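Local coordinates for Hth-type dhaklm operon transcriptional activator DHAS (Lactococcus lactis, PDB 2IU5), which is a homodimer that, with DhaQ and dihydroxyacetone, activates transcription of the dhaKLM operon, binding an inverted repeat that partly overlaps the promoter's -35 sequence, at residues A[28-31]-A[32-35]. The protein carries 1 engineered substitution. Residues are numbered along the deposited sequence; the frame is centred on the assembly and turned at random.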
loop_
_atom_site.group_PDB
_atom_site.type_symbol
_atom_site.label_atom_id
_atom_site.label_comp_id
_atom_site.label_asym_id
_atom_site.label_seq_id
_atom_site.Cartn_x
_atom_site.Cartn_y
_atom_site.Cartn_z
ATOM N N SER A 28 -27.567 -4.889 3.250
ATOM C CA SER A 28 -28.676 -4.681 2.319
ATOM C C SER A 28 -29.289 -3.290 2.384
ATOM O O SER A 28 -30.256 -3.023 1.665
ATOM C CB SER A 28 -29.765 -5.744 2.562
ATOM O OG SER A 28 -30.236 -5.640 3.906
ATOM N N ASN A 29 -28.734 -2.431 3.240
ATOM C CA ASN A 29 -29.209 -1.047 3.368
ATOM C C ASN A 29 -28.029 -0.083 3.313
ATOM O O ASN A 29 -26.931 -0.435 3.749
ATOM C CB ASN A 29 -29.930 -0.868 4.703
ATOM C CG ASN A 29 -31.169 -1.738 4.829
ATOM O OD1 ASN A 29 -32.253 -1.348 4.368
ATOM N ND2 ASN A 29 -31.028 -2.912 5.446
ATOM N N ALA A 30 -28.256 1.119 2.780
ATOM C CA ALA A 30 -27.213 2.148 2.831
ATOM C C ALA A 30 -26.965 2.537 4.284
ATOM O O ALA A 30 -27.897 2.610 5.086
ATOM C CB ALA A 30 -27.649 3.359 2.042
ATOM N N TYR A 31 -25.703 2.784 4.625
ATOM C CA TYR A 31 -25.321 3.133 5.964
ATOM C C TYR A 31 -26.209 4.205 6.609
ATOM O O TYR A 31 -26.688 4.032 7.728
ATOM C CB TYR A 31 -23.869 3.602 5.976
ATOM C CG TYR A 31 -23.507 4.383 7.213
ATOM C CD1 TYR A 31 -23.309 3.746 8.436
ATOM C CD2 TYR A 31 -23.363 5.764 7.160
ATOM C CE1 TYR A 31 -22.973 4.466 9.579
ATOM C CE2 TYR A 31 -23.033 6.489 8.293
ATOM C CZ TYR A 31 -22.840 5.842 9.489
ATOM O OH TYR A 31 -22.510 6.562 10.621
ATOM N N HIS A 32 -26.418 5.312 5.911
ATOM C CA HIS A 32 -27.103 6.427 6.549
ATOM C C HIS A 32 -28.596 6.183 6.690
ATOM O O HIS A 32 -29.268 6.924 7.395
ATOM C CB HIS A 32 -26.900 7.727 5.769
ATOM C CG HIS A 32 -27.358 7.645 4.343
ATOM N ND1 HIS A 32 -26.670 6.952 3.368
ATOM C CD2 HIS A 32 -28.449 8.174 3.739
ATOM C CE1 HIS A 32 -27.323 7.065 2.220
ATOM N NE2 HIS A 32 -28.405 7.798 2.417
ATOM N N GLN A 33 -29.113 5.149 6.025
ATOM C CA GLN A 33 -30.532 4.805 6.121
ATOM C C GLN A 33 -30.801 3.738 7.173
ATOM O O GLN A 33 -31.928 3.225 7.282
ATOM C CB GLN A 33 -31.087 4.404 4.741
ATOM C CG GLN A 33 -31.104 5.608 3.776
ATOM C CD GLN A 33 -31.417 5.318 2.321
ATOM O OE1 GLN A 33 -30.874 4.382 1.720
ATOM N NE2 GLN A 33 -32.298 6.130 1.735
ATOM N N ILE A 34 -29.776 3.394 7.952
ATOM C CA ILE A 34 -29.935 2.519 9.100
ATOM C C ILE A 34 -30.007 3.322 10.395
ATOM O O ILE A 34 -29.003 3.879 10.827
ATOM C CB ILE A 34 -28.755 1.510 9.185
ATOM C CG1 ILE A 34 -28.726 0.627 7.943
ATOM C CG2 ILE A 34 -28.882 0.649 10.436
ATOM C CD1 ILE A 34 -27.343 0.039 7.757
ATOM N N SER A 35 -31.180 3.391 11.014
ATOM C CA SER A 35 -31.294 4.170 12.254
ATOM C C SER A 35 -31.007 3.297 13.461
ATOM O O SER A 35 -30.992 2.073 13.366
ATOM C CB SER A 35 -32.723 4.693 12.395
ATOM O OG SER A 35 -33.605 3.584 12.467
HETATM O O HOH W 1 -30.972 1.669 1.878
HETATM O O HOH W 2 -26.255 4.238 10.416
#
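Ala-30 and Gln-33 meet across a tight 3-10 turn. The N of Gln-33 donates to O of Ala-30 at 3.0 Å, with a bent N-H...O angle of 143°. One residue on, the N of Ile-34 bonds O of Tyr-31 at 3.2 Å and is straighter. The CB of Ala-30 has two side-chain neighbours, OE1 of Gln-33 at 3.4 Å and CE1 of His-32 at 3.7 Å. With its CG between the backbone N and carbonyl carbon (chi1 57°), the His-32 imidazole lies near that methyl. A water bridges N of Ala-30 and OE1 of Gln-33. A second water donates to both O of Tyr-31 and O of Ile-34. CG1 of Ile-34 packs on CB of Asn-29 at 3.8 Å and lies 3.6 Å from O of Ala-30.

The Tyr-31 ring leaves the turn with CG opposite the backbone N (chi1 162°). CD2 of Tyr-31 still lies 3.3 Å from N of His-32. The Tyr-31 side chain also touches Gln-57, Glu-58 and Leu-61 of helix 57-73 and, like that of Ile-34, Phe-22 and Met-26 of helix 13-28. Replacing Tyr-31 with an alanine would probably open a gap between these two helices. The ND2 of Asn-29 bonds O of Leu-25 in helix 13-28. Ser-35 is the N-cap of helix 36-43, its OG bonded to N of Asp-38. The turn thus links the first helix of the TetR-type DNA-binding domain to the predicted helix-turn-helix.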